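Local coordinates for cellulose-binding protein (Saccharophagus degradans, PDB 2YHG) that probably binds polysaccharide and may hydrolyse glycosidic bonds, this piece holding a nucleoside hydrolase-like domain and a C-terminal domain, at residues R28-H33 / D142-W147; V52-Y57 / G99-A104; E60-T65 / D107-M112; M112-Y117 / A129-I134. All coordinates share one frame; numbering follows the deposited sequence.

Interaction 1 of 4, residues R28-H33 / D142-W147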
loop_
_atom_site.group_PDB
_atom_site.type_symbol
_atom_site.label_atom_id
_atom_site.label_comp_id
_atom_site.label_asym_id
_atom_site.label_seq_id
_atom_site.Cartn_x
_atom_site.Cartn_y
_atom_site.Cartn_z
ATOM N N ARG A 28 -8.743 8.308 1.122
ATOM C CA ARG A 28 -7.300 8.166 0.990
ATOM C C ARG A 28 -6.720 7.732 2.313
ATOM O O ARG A 28 -7.167 8.174 3.373
ATOM C CB ARG A 28 -6.656 9.493 0.563
ATOM C CG ARG A 28 -7.064 10.023 -0.808
ATOM C CD ARG A 28 -6.411 11.379 -1.071
ATOM N NE ARG A 28 -6.544 11.774 -2.476
ATOM C CZ ARG A 28 -7.401 12.646 -2.954
ATOM N NH1 ARG A 28 -8.321 13.181 -2.171
ATOM N NH2 ARG A 28 -7.337 12.970 -4.235
ATOM N N TYR A 29 -5.642 6.976 2.228
ATOM C CA TYR A 29 -4.864 6.606 3.389
ATOM C C TYR A 29 -3.607 7.474 3.491
ATOM O O TYR A 29 -3.066 7.956 2.502
ATOM C CB TYR A 29 -4.504 5.097 3.313
ATOM C CG TYR A 29 -5.740 4.196 3.316
ATOM C CD1 TYR A 29 -6.682 4.226 4.330
ATOM C CD2 TYR A 29 -5.983 3.346 2.265
ATOM C CE1 TYR A 29 -7.825 3.400 4.274
ATOM C CE2 TYR A 29 -7.062 2.521 2.219
ATOM C CZ TYR A 29 -7.979 2.530 3.229
ATOM O OH TYR A 29 -9.079 1.668 3.159
ATOM N N ARG A 30 -3.127 7.597 4.727
ATOM C CA ARG A 30 -1.942 8.382 5.051
ATOM C C ARG A 30 -0.741 7.459 5.071
ATOM O O ARG A 30 -0.738 6.471 5.811
ATOM C CB ARG A 30 -2.113 9.014 6.423
ATOM C CG ARG A 30 -3.336 9.940 6.561
ATOM C CD ARG A 30 -3.515 10.422 7.980
ATOM N NE ARG A 30 -2.381 11.234 8.402
ATOM C CZ ARG A 30 -2.100 11.517 9.667
ATOM N NH1 ARG A 30 -2.830 10.978 10.657
ATOM N NH2 ARG A 30 -1.092 12.303 9.950
ATOM N N VAL A 31 0.307 7.838 4.361
ATOM C CA VAL A 31 1.476 6.968 4.239
ATOM C C VAL A 31 2.756 7.789 4.269
ATOM O O VAL A 31 2.857 8.849 3.632
ATOM C CB VAL A 31 1.422 6.124 2.948
ATOM C CG1 VAL A 31 2.584 5.105 2.931
ATOM C CG2 VAL A 31 0.117 5.391 2.802
ATOM N N ILE A 32 3.760 7.269 4.988
ATOM C CA ILE A 32 5.094 7.790 5.030
ATOM C C ILE A 32 6.005 6.628 4.617
ATOM O O ILE A 32 5.931 5.554 5.211
ATOM C CB ILE A 32 5.440 8.232 6.461
ATOM C CG1 ILE A 32 4.588 9.438 6.861
ATOM C CG2 ILE A 32 6.934 8.489 6.614
ATOM C CD1 ILE A 32 4.622 9.737 8.348
ATOM N N HIS A 33 6.916 6.875 3.679
ATOM C CA HIS A 33 7.880 5.868 3.257
ATOM C C HIS A 33 9.247 6.199 3.779
ATOM O O HIS A 33 9.706 7.337 3.707
ATOM C CB HIS A 33 7.934 5.754 1.755
ATOM C CG HIS A 33 6.649 5.337 1.168
ATOM N ND1 HIS A 33 6.024 4.174 1.563
ATOM C CD2 HIS A 33 5.883 5.899 0.200
ATOM C CE1 HIS A 33 4.925 4.050 0.835
ATOM N NE2 HIS A 33 4.802 5.086 0.017
ATOM N N ASP A 142 -5.661 14.274 12.799
ATOM C CA ASP A 142 -6.372 13.632 11.709
ATOM C C ASP A 142 -6.793 12.268 12.254
ATOM O O ASP A 142 -5.943 11.517 12.715
ATOM C CB ASP A 142 -5.382 13.531 10.537
ATOM C CG ASP A 142 -6.008 13.046 9.258
ATOM O OD1 ASP A 142 -6.875 12.157 9.280
ATOM O OD2 ASP A 142 -5.478 13.439 8.169
ATOM N N PRO A 143 -8.078 11.896 12.179
ATOM C CA PRO A 143 -8.522 10.620 12.774
ATOM C C PRO A 143 -7.987 9.392 12.054
ATOM O O PRO A 143 -8.085 8.277 12.576
ATOM C CB PRO A 143 -10.055 10.686 12.671
ATOM C CG PRO A 143 -10.293 11.587 11.522
ATOM C CD PRO A 143 -9.229 12.658 11.672
ATOM N N ARG A 144 -7.502 9.583 10.830
ATOM C CA ARG A 144 -6.977 8.477 10.092
ATOM C C ARG A 144 -5.623 8.061 10.683
ATOM O O ARG A 144 -4.787 8.908 10.978
ATOM C CB ARG A 144 -6.772 8.882 8.647
ATOM C CG ARG A 144 -8.078 9.137 7.870
ATOM C CD ARG A 144 -7.767 9.636 6.486
ATOM N NE ARG A 144 -7.020 10.888 6.509
ATOM C CZ ARG A 144 -6.390 11.388 5.461
ATOM N NH1 ARG A 144 -6.420 10.741 4.300
ATOM N NH2 ARG A 144 -5.732 12.524 5.565
ATOM N N PRO A 145 -5.364 6.769 10.763
ATOM C CA PRO A 145 -4.053 6.313 11.184
ATOM C C PRO A 145 -3.012 6.629 10.119
ATOM O O PRO A 145 -3.343 6.944 8.982
ATOM C CB PRO A 145 -4.257 4.812 11.347
ATOM C CG PRO A 145 -5.436 4.470 10.549
ATOM C CD PRO A 145 -6.288 5.669 10.470
ATOM N N VAL A 146 -1.754 6.505 10.499
ATOM C CA VAL A 146 -0.742 6.659 9.505
ATOM C C VAL A 146 0.186 5.476 9.435
ATOM O O VAL A 146 0.548 4.823 10.427
ATOM C CB VAL A 146 -0.013 7.964 9.685
ATOM C CG1 VAL A 146 0.613 7.997 11.028
ATOM C CG2 VAL A 146 0.985 8.217 8.565
ATOM N N TRP A 147 0.438 5.104 8.183
ATOM C CA TRP A 147 1.354 4.037 7.856
ATOM C C TRP A 147 2.746 4.596 7.718
ATOM O O TRP A 147 2.960 5.617 7.061
ATOM C CB TRP A 147 0.979 3.364 6.553
ATOM C CG TRP A 147 -0.244 2.547 6.673
ATOM C CD1 TRP A 147 -1.543 2.995 6.668
ATOM C CD2 TRP A 147 -0.308 1.152 6.961
ATOM N NE1 TRP A 147 -2.393 1.969 6.955
ATOM C CE2 TRP A 147 -1.671 0.826 7.138
ATOM C CE3 TRP A 147 0.651 0.150 7.117
ATOM C CZ2 TRP A 147 -2.076 -0.458 7.475
ATOM C CZ3 TRP A 147 0.247 -1.124 7.421
ATOM C CH2 TRP A 147 -1.124 -1.415 7.613
HETATM O O HOH W 1 -4.751 6.072 6.816
#
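The guanidinium of Arg30 is sandwiched by side chains of 142-147: Val146 CB lies over the centre of one face, Asp142 CB covers the opposite face toward the rim, and at the edge NH1 bonds to Arg144 O at 2.9 Å. Arg144 has its own flat group covered on one face by Arg30 CG, with Arg28 O and the Asp142 carboxylate at its edge. All this gathers where strands 30-35 and 146-150 enter, side by side, the parallel sheet of the nucleoside hydrolase-like domain. Trp147 N bonds to Arg30 O (3.0 Å) and Ile32 N to Trp147 O (2.8 Å).

Asp142 is held side-on by Arg144, NE to OD1 and NH2 to OD2 (2.8 Å), both through syn lone pairs; OD1 also takes Arg144 N, closing an Asx turn. The carboxylate stacks with its plane 5° from that of the Arg30 guanidinium. The long salt bridge from Arg30 NE to Asp142 OD2 (3.8 Å) therefore rests on charge alone, no N-H pointing at the oxygen, and NE is paired with Glu60. A bend at chi3 (63°) folds the Arg30 chain over Asp142. Arg144 NH1, salt-bridged to Asp58, reaches Arg28 O from above the carbonyl plane. A water joins Arg30 N to Pro145 O, 2.7 Å from the latter.

Interaction 2 of 4, residues V52-Y57 / G99-A104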
loop_
_atom_site.group_PDB
_atom_site.type_symbol
_atom_site.label_atom_id
_atom_site.label_comp_id
_atom_site.label_asym_id
_atom_site.label_seq_id
_atom_site.Cartn_x
_atom_site.Cartn_y
_atom_site.Cartn_z
ATOM N N VAL A 52 3.298 8.553 -9.501
ATOM C CA VAL A 52 2.213 8.631 -10.495
ATOM C C VAL A 52 0.900 8.068 -9.964
ATOM O O VAL A 52 -0.141 8.258 -10.587
ATOM C CB VAL A 52 2.594 8.034 -11.865
ATOM C CG1 VAL A 52 3.804 8.742 -12.453
ATOM C CG2 VAL A 52 2.771 6.514 -11.814
ATOM N N MET A 53 0.951 7.422 -8.804
ATOM C CA MET A 53 -0.225 6.981 -8.039
ATOM C C MET A 53 -0.581 7.957 -6.909
ATOM O O MET A 53 -1.517 7.681 -6.163
ATOM C CB MET A 53 0.027 5.556 -7.431
ATOM C CG MET A 53 0.165 4.459 -8.492
ATOM S SD MET A 53 0.434 2.827 -7.805
ATOM C CE MET A 53 -1.202 2.473 -7.179
ATOM N N ALA A 54 0.154 9.047 -6.760
ATOM C CA ALA A 54 0.098 9.805 -5.505
ATOM C C ALA A 54 -1.234 10.506 -5.271
ATOM O O ALA A 54 -1.568 10.858 -4.156
ATOM C CB ALA A 54 1.252 10.792 -5.399
ATOM N N ASN A 55 -2.004 10.739 -6.328
ATOM C CA ASN A 55 -3.339 11.296 -6.173
ATOM C C ASN A 55 -4.268 10.397 -5.343
ATOM O O ASN A 55 -5.291 10.864 -4.844
ATOM C CB ASN A 55 -3.988 11.520 -7.549
ATOM C CG ASN A 55 -4.334 10.208 -8.218
ATOM O OD1 ASN A 55 -3.430 9.421 -8.529
ATOM N ND2 ASN A 55 -5.629 9.940 -8.410
ATOM N N GLU A 56 -3.936 9.116 -5.206
ATOM C CA GLU A 56 -4.763 8.158 -4.484
ATOM C C GLU A 56 -4.444 8.089 -2.999
ATOM O O GLU A 56 -5.137 7.347 -2.292
ATOM C CB GLU A 56 -4.574 6.730 -5.064
ATOM C CG GLU A 56 -4.809 6.619 -6.553
ATOM C CD GLU A 56 -6.223 6.924 -7.019
ATOM O OE1 GLU A 56 -7.187 6.900 -6.195
ATOM O OE2 GLU A 56 -6.396 7.044 -8.262
ATOM N N TYR A 57 -3.448 8.840 -2.544
ATOM C CA TYR A 57 -2.908 8.752 -1.190
ATOM C C TYR A 57 -2.842 10.139 -0.579
ATOM O O TYR A 57 -2.819 11.138 -1.314
ATOM C CB TYR A 57 -1.451 8.228 -1.218
ATOM C CG TYR A 57 -1.302 6.833 -1.773
ATOM C CD1 TYR A 57 -1.369 6.581 -3.119
ATOM C CD2 TYR A 57 -1.098 5.758 -0.925
ATOM C CE1 TYR A 57 -1.184 5.323 -3.626
ATOM C CE2 TYR A 57 -0.890 4.482 -1.424
ATOM C CZ TYR A 57 -0.920 4.260 -2.773
ATOM O OH TYR A 57 -0.695 3.031 -3.333
ATOM N N GLY A 99 -5.954 15.873 -7.013
ATOM C CA GLY A 99 -5.274 15.535 -5.772
ATOM C C GLY A 99 -3.842 15.066 -5.917
ATOM O O GLY A 99 -3.273 14.583 -4.947
ATOM N N PHE A 100 -3.202 15.275 -7.058
ATOM C CA PHE A 100 -1.747 15.055 -7.082
ATOM C C PHE A 100 -1.084 16.053 -6.166
ATOM O O PHE A 100 -1.412 17.236 -6.212
ATOM C CB PHE A 100 -1.182 15.153 -8.515
ATOM C CG PHE A 100 -1.288 13.863 -9.286
ATOM C CD1 PHE A 100 -0.399 12.816 -9.036
ATOM C CD2 PHE A 100 -2.293 13.657 -10.214
ATOM C CE1 PHE A 100 -0.515 11.643 -9.675
ATOM C CE2 PHE A 100 -2.359 12.469 -10.926
ATOM C CZ PHE A 100 -1.502 11.422 -10.600
ATOM N N PRO A 101 -0.136 15.608 -5.350
ATOM C CA PRO A 101 0.553 16.559 -4.487
ATOM C C PRO A 101 1.435 17.520 -5.293
ATOM O O PRO A 101 2.002 17.137 -6.315
ATOM C CB PRO A 101 1.408 15.650 -3.590
ATOM C CG PRO A 101 1.573 14.385 -4.356
ATOM C CD PRO A 101 0.323 14.217 -5.156
ATOM N N THR A 102 1.548 18.769 -4.847
ATOM C CA THR A 102 2.371 19.705 -5.585
ATOM C C THR A 102 3.848 19.328 -5.452
ATOM O O THR A 102 4.272 18.788 -4.438
ATOM C CB THR A 102 2.154 21.148 -5.140
ATOM O OG1 THR A 102 2.654 21.277 -3.813
ATOM C CG2 THR A 102 0.688 21.568 -5.212
ATOM N N PRO A 103 4.644 19.710 -6.447
ATOM C CA PRO A 103 6.074 19.539 -6.322
ATOM C C PRO A 103 6.648 20.215 -5.097
ATOM O O PRO A 103 7.472 19.608 -4.389
ATOM C CB PRO A 103 6.616 20.149 -7.614
ATOM C CG PRO A 103 5.526 19.913 -8.621
ATOM C CD PRO A 103 4.270 20.163 -7.806
ATOM N N ALA A 104 6.140 21.388 -4.745
ATOM C CA ALA A 104 6.637 22.073 -3.580
ATOM C C ALA A 104 6.333 21.286 -2.296
ATOM O O ALA A 104 7.147 21.250 -1.376
ATOM C CB ALA A 104 6.066 23.509 -3.486
HETATM O O HOH W 2 -3.765 13.455 -2.624
#
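Asn55 CB sits almost exactly above the middle of the Phe100 ring, 3.7 Å from its centroid and 6° off the ring normal, a clean CH-pi contact. Asn55 CG stands between its own backbone N and carbonyl carbon (chi1 70°), which runs the side chain alongside Phe100 with the amide plane tilted 35° to the ring, and OD1 ends 3.5 Å from CZ. Val52 O comes to the ring at its edge, 3.4 Å from CZ. Beside this, the methyl of Ala54 packs on the proline ring, CB to Pro101 CD 3.6 Å, and Asn55 CA points a C-H at Gly99 O, 3.5 Å away. No direct hydrogen bond links the two segments; a water does it, donating to Gly99 O at 2.6 Å and to Tyr57 O at 2.8 Å.

Further out, a 3-10 turn over 54-56 sets the first segment, with Glu56 N on Met53 O at 3.0 Å. Arg318 of helix 308-323 holds Asn55 OD1 and Val52 O with NH1 and pairs with Glu56 through NH2, so the oxygen at the ring edge and the one above the ring near CZ are both held from outside. Tyr86 and Leu93 of helix 77-93 pack on Phe100. The contact thus ties the loop between helix 42-52 and strand 58-64 of the nucleoside hydrolase-like domain to the lead-in of helix 103-108, which Thr102 N-caps. The joint itself is made of carbon against carbon and weak C-H donors, while Val52 O and Asn55 OD1 are met by Arg318, Gly99 O by water; the nearby positive charge probably polarises the Asn55 amide.

Interaction 3 of 4, residues E60-T65 / D107-M112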
loop_
_atom_site.group_PDB
_atom_site.type_symbol
_atom_site.label_atom_id
_atom_site.label_comp_id
_atom_site.label_asym_id
_atom_site.label_seq_id
_atom_site.Cartn_x
_atom_site.Cartn_y
_atom_site.Cartn_z
ATOM N N GLU A 60 2.854 11.629 3.188
ATOM C CA GLU A 60 3.273 12.571 4.218
ATOM C C GLU A 60 4.768 12.535 4.520
ATOM O O GLU A 60 5.270 13.342 5.271
ATOM C CB GLU A 60 2.456 12.379 5.504
ATOM C CG GLU A 60 1.018 12.728 5.287
ATOM C CD GLU A 60 0.133 12.651 6.519
ATOM O OE1 GLU A 60 0.648 12.719 7.638
ATOM O OE2 GLU A 60 -1.133 12.660 6.362
ATOM N N GLY A 61 5.520 11.642 3.883
ATOM C CA GLY A 61 6.966 11.652 4.028
ATOM C C GLY A 61 7.646 10.772 3.011
ATOM O O GLY A 61 7.143 9.708 2.697
ATOM N N ILE A 62 8.788 11.231 2.537
ATOM C CA ILE A 62 9.697 10.451 1.717
ATOM C C ILE A 62 11.054 10.559 2.379
ATOM O O ILE A 62 11.716 11.590 2.273
ATOM C CB ILE A 62 9.753 10.928 0.247
ATOM C CG1 ILE A 62 8.369 11.026 -0.389
ATOM C CG2 ILE A 62 10.709 10.018 -0.544
ATOM C CD1 ILE A 62 8.354 11.815 -1.674
ATOM N N ILE A 63 11.435 9.524 3.128
ATOM C CA ILE A 63 12.544 9.617 4.049
ATOM C C ILE A 63 13.689 8.727 3.593
ATOM O O ILE A 63 13.516 7.529 3.474
ATOM C CB ILE A 63 12.080 9.185 5.473
ATOM C CG1 ILE A 63 11.046 10.178 6.016
ATOM C CG2 ILE A 63 13.280 9.067 6.415
ATOM C CD1 ILE A 63 10.307 9.708 7.246
ATOM N N THR A 64 14.849 9.324 3.336
ATOM C CA THR A 64 16.020 8.581 2.916
ATOM C C THR A 64 16.783 8.086 4.145
ATOM O O THR A 64 17.127 8.859 5.037
ATOM C CB THR A 64 16.933 9.500 2.067
ATOM O OG1 THR A 64 16.292 9.784 0.820
ATOM C CG2 THR A 64 18.280 8.831 1.777
ATOM N N THR A 65 17.070 6.784 4.176
ATOM C CA THR A 65 17.649 6.142 5.353
ATOM C C THR A 65 18.431 4.895 4.924
ATOM O O THR A 65 18.925 4.802 3.791
ATOM C CB THR A 65 16.549 5.883 6.404
ATOM O OG1 THR A 65 17.093 5.446 7.648
ATOM C CG2 THR A 65 15.505 4.941 5.938
ATOM N N ASP A 107 8.699 18.346 -2.073
ATOM C CA ASP A 107 10.010 18.796 -1.668
ATOM C C ASP A 107 10.063 18.965 -0.143
ATOM O O ASP A 107 11.080 18.654 0.491
ATOM C CB ASP A 107 10.350 20.138 -2.316
ATOM C CG ASP A 107 10.529 20.069 -3.828
ATOM O OD1 ASP A 107 10.753 18.975 -4.380
ATOM O OD2 ASP A 107 10.372 21.147 -4.472
ATOM N N SER A 108 8.982 19.482 0.453
ATOM C CA SER A 108 8.962 19.754 1.876
ATOM C C SER A 108 8.998 18.515 2.771
ATOM O O SER A 108 9.333 18.617 3.924
ATOM C CB SER A 108 7.750 20.618 2.241
ATOM O OG SER A 108 6.558 19.887 2.356
ATOM N N ILE A 109 8.622 17.369 2.214
ATOM C CA ILE A 109 8.569 16.102 2.950
ATOM C C ILE A 109 9.659 15.112 2.494
ATOM O O ILE A 109 9.661 13.960 2.926
ATOM C CB ILE A 109 7.171 15.463 2.903
ATOM C CG1 ILE A 109 6.746 15.121 1.478
ATOM C CG2 ILE A 109 6.167 16.374 3.581
ATOM C CD1 ILE A 109 5.609 14.106 1.377
ATOM N N ASN A 110 10.614 15.613 1.714
ATOM C CA ASN A 110 11.794 14.889 1.259
ATOM C C ASN A 110 12.903 15.182 2.240
ATOM O O ASN A 110 13.568 16.236 2.154
ATOM C CB ASN A 110 12.121 15.398 -0.150
ATOM C CG ASN A 110 13.473 14.956 -0.651
ATOM O OD1 ASN A 110 14.100 14.050 -0.092
ATOM N ND2 ASN A 110 13.950 15.616 -1.706
ATOM N N VAL A 111 13.151 14.257 3.169
ATOM C CA VAL A 111 14.047 14.500 4.283
ATOM C C VAL A 111 14.896 13.275 4.592
ATOM O O VAL A 111 14.539 12.159 4.189
ATOM C CB VAL A 111 13.292 14.971 5.563
ATOM C CG1 VAL A 111 12.451 16.234 5.282
ATOM C CG2 VAL A 111 12.409 13.854 6.152
ATOM N N MET A 112 15.960 13.490 5.359
ATOM C CA MET A 112 16.786 12.422 5.853
ATOM C C MET A 112 16.208 11.788 7.097
ATOM O O MET A 112 15.802 12.484 8.023
ATOM C CB MET A 112 18.168 12.944 6.176
ATOM C CG MET A 112 18.965 13.418 4.977
ATOM S SD MET A 112 19.353 12.161 3.756
ATOM C CE MET A 112 20.416 11.075 4.678
HETATM O O HOH W 3 14.207 11.496 0.947
#
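Ile109 leans onto the backbone of the neighbouring strand at Glu60 and Gly61. Its CB starts 3.7 Å from Glu60 O, and the CG2 branch rests on the same oxygen at 3.6 Å. The other branch leaves with CG1 between the backbone N and the carbonyl carbon (chi1 62°), then runs extended, which lays CD1 against the peptide that joins the two residues, 3.5 Å from Gly61 N.

From the carbonyl of Ile109 the pairing begins. Ile62 N bonds to Ile109 O at 2.9 Å. Val111 N returns to Ile62 O (3.2 Å), and Thr64 N closes on Val111 O. This is parallel beta pairing: the short strand 110-112 is the outermost on its side of the six-stranded sheet of the nucleoside hydrolase-like domain, reached from strand 58-64 by a beta-alpha-beta crossover through helices 77-93 and 103-108.

On one face of the sheet Ile63 and Val111 lie side by side pointing the same way, CG1 to CG2 3.9 Å, with Leu133 and Ile134 of helix 129-139 packed over them. The other is the face of Ile62, Asn110 and Thr64, where Thr64 and Asn110 touch Val79 of helix 77-93, and Asp80 receives the Asn110 amide nitrogen. There the bent chain of Met112 (chi2 -63°) brings SD across the threonine, 4.0 Å from Thr64 CB. A water sits between Thr64 OG1, Asn110 OD1 and Ile62 O, 2.7 Å from the hydroxyl oxygen.

Interaction 4 of 4, residues M112-Y117 / A129-I134. With EDO (1,2-ethanediol), chain J.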
loop_
_atom_site.group_PDB
_atom_site.type_symbol
_atom_site.label_atom_id
_atom_site.label_comp_id
_atom_site.label_asym_id
_atom_site.label_seq_id
_atom_site.Cartn_x
_atom_site.Cartn_y
_atom_site.Cartn_z
ATOM N N MET A 112 15.960 13.490 5.359
ATOM C CA MET A 112 16.786 12.422 5.853
ATOM C C MET A 112 16.208 11.788 7.097
ATOM O O MET A 112 15.802 12.484 8.023
ATOM C CB MET A 112 18.168 12.944 6.176
ATOM C CG MET A 112 18.965 13.418 4.977
ATOM S SD MET A 112 19.353 12.161 3.756
ATOM C CE MET A 112 20.416 11.075 4.678
ATOM N N GLY A 113 16.279 10.474 7.165
ATOM C CA GLY A 113 16.039 9.688 8.359
ATOM C C GLY A 113 17.334 9.299 9.025
ATOM O O GLY A 113 18.330 10.023 8.969
ATOM N N GLN A 114 17.351 8.128 9.656
ATOM C CA GLN A 114 18.587 7.703 10.336
ATOM C C GLN A 114 19.670 7.484 9.280
ATOM O O GLN A 114 19.420 6.873 8.221
ATOM C CB GLN A 114 18.401 6.421 11.127
ATOM C CG GLN A 114 17.223 6.420 12.100
ATOM C CD GLN A 114 17.135 7.685 12.928
ATOM O OE1 GLN A 114 16.293 8.543 12.683
ATOM N NE2 GLN A 114 18.002 7.823 13.902
ATOM N N ARG A 115 20.894 7.925 9.600
ATOM C CA ARG A 115 22.027 7.840 8.676
ATOM C C ARG A 115 22.878 6.608 8.902
ATOM O O ARG A 115 23.762 6.339 8.091
ATOM C CB ARG A 115 22.871 9.091 8.746
ATOM C CG ARG A 115 22.139 10.319 8.293
ATOM C CD ARG A 115 23.011 11.564 8.376
ATOM N NE ARG A 115 23.373 11.886 9.751
ATOM C CZ ARG A 115 24.437 12.597 10.098
ATOM N NH1 ARG A 115 25.265 13.012 9.169
ATOM N NH2 ARG A 115 24.597 12.986 11.355
ATOM N N GLY A 116 22.646 5.896 9.998
ATOM C CA GLY A 116 23.340 4.664 10.323
ATOM C C GLY A 116 22.383 3.518 10.479
ATOM O O GLY A 116 21.161 3.672 10.347
ATOM N N TYR A 117 22.934 2.338 10.779
ATOM C CA TYR A 117 22.200 1.089 10.680
ATOM C C TYR A 117 21.500 0.648 11.968
ATOM O O TYR A 117 22.096 0.597 13.042
ATOM C CB TYR A 117 23.163 -0.023 10.242
ATOM C CG TYR A 117 22.524 -1.387 10.308
ATOM C CD1 TYR A 117 21.538 -1.754 9.401
ATOM C CD2 TYR A 117 22.837 -2.284 11.308
ATOM C CE1 TYR A 117 20.863 -2.974 9.512
ATOM C CE2 TYR A 117 22.190 -3.508 11.432
ATOM C CZ TYR A 117 21.168 -3.821 10.553
ATOM O OH TYR A 117 20.429 -4.987 10.676
ATOM N N ALA A 129 15.433 14.401 10.924
ATOM C CA ALA A 129 14.277 15.059 10.329
ATOM C C ALA A 129 13.162 14.051 10.101
ATOM O O ALA A 129 11.994 14.324 10.362
ATOM C CB ALA A 129 14.656 15.784 9.062
ATOM N N GLY A 130 13.520 12.870 9.618
ATOM C CA GLY A 130 12.518 11.859 9.334
ATOM C C GLY A 130 11.838 11.292 10.561
ATOM O O GLY A 130 10.629 11.084 10.566
ATOM N N SER A 131 12.590 11.043 11.636
ATOM C CA SER A 131 11.972 10.511 12.826
ATOM C C SER A 131 11.026 11.542 13.419
ATOM O O SER A 131 9.931 11.216 13.839
ATOM C CB SER A 131 13.014 9.989 13.830
ATOM O OG SER A 131 13.841 10.999 14.356
ATOM N N ASN A 132 11.465 12.790 13.450
ATOM C CA ASN A 132 10.584 13.838 13.953
ATOM C C ASN A 132 9.365 14.008 13.053
ATOM O O ASN A 132 8.277 14.312 13.576
ATOM C CB ASN A 132 11.337 15.169 14.068
ATOM C CG ASN A 132 12.285 15.218 15.232
ATOM O OD1 ASN A 132 12.183 14.426 16.176
ATOM N ND2 ASN A 132 13.223 16.156 15.181
ATOM N N LEU A 133 9.502 13.846 11.749
ATOM C CA LEU A 133 8.376 13.942 10.830
ATOM C C LEU A 133 7.335 12.875 11.157
ATOM O O LEU A 133 6.126 13.144 11.174
ATOM C CB LEU A 133 8.896 13.829 9.382
ATOM C CG LEU A 133 7.864 13.883 8.239
ATOM C CD1 LEU A 133 8.572 14.131 6.938
ATOM C CD2 LEU A 133 7.072 12.560 8.089
ATOM N N ILE A 134 7.771 11.649 11.442
ATOM C CA ILE A 134 6.878 10.603 11.817
ATOM C C ILE A 134 6.132 10.964 13.092
ATOM O O ILE A 134 4.920 10.760 13.198
ATOM C CB ILE A 134 7.608 9.243 11.912
ATOM C CG1 ILE A 134 8.093 8.810 10.549
ATOM C CG2 ILE A 134 6.730 8.194 12.555
ATOM C CD1 ILE A 134 9.099 7.681 10.582
HETATM C C1 EDO J . 20.829 10.101 12.961
HETATM O O1 EDO J . 21.607 9.370 12.030
HETATM C C2 EDO J . 20.218 11.299 12.292
HETATM O O2 EDO J . 21.258 12.115 11.757
#
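The first turn of helix 129-139 meets the end of the edge strand 110-112 here, in the nucleoside hydrolase-like domain, where the chain leaves the parallel sheet on its way to strand 146-150. Met112 O accepts from Gly130 N at 2.8 Å, with the N-H...O angle bent to 142° and the donor tilted from the carbonyl plane. Having no side chain, Gly130 lets the loop backbone close in, its N lying 4.2 Å from Gly113 CA. Ala129 CB adds a touch on the same carbonyl, 3.6 Å from Met112 O.

Further along, a bend at chi2 (-46°) turns the Gln114 side chain to the helix, and OE1 comes to 3.8 Å from Ser131 CB. That amide is fixed from outside the two segments: OE1 bonds to Ser128 OG, and NE2 to Asp121 O and Lys126 O, while Ser131 OG meets Ser128 N. Near the Gln114 amide an ethanediol, probably from the crystallisation liquor, takes Arg115 N on O1 and Arg115 NE on O2, both at 2.9 Å, and also bonds to Asp121. One backbone bond thus joins strand end to helix start, using an amide N-H of the first turn, and the Gln114 amide ties this loop to the lead-in of the helix.

Overall arrangement
From the N terminus, strand 30-35 opens the widest loop, closed when 142-147 pairs with it in interaction 1; the other three contacts all fall within that span. Interactions 2 and 3 cross, since 52-57 and 60-65 both come before their partners 99-104 and 107-112; interaction 2 lies just before strand 58-64 and at the start of helix 103-108, interaction 3 along that strand and past the helix end. Interaction 4 follows in series and shares Met112 with interaction 3. Arg28 reaches Asn55 to join interactions 1 and 2, the Arg30-Glu60 salt bridge joins 1 and 3, and Ile32 packs on Leu133 between 1 and 4. All lie within the nucleoside hydrolase-like domain.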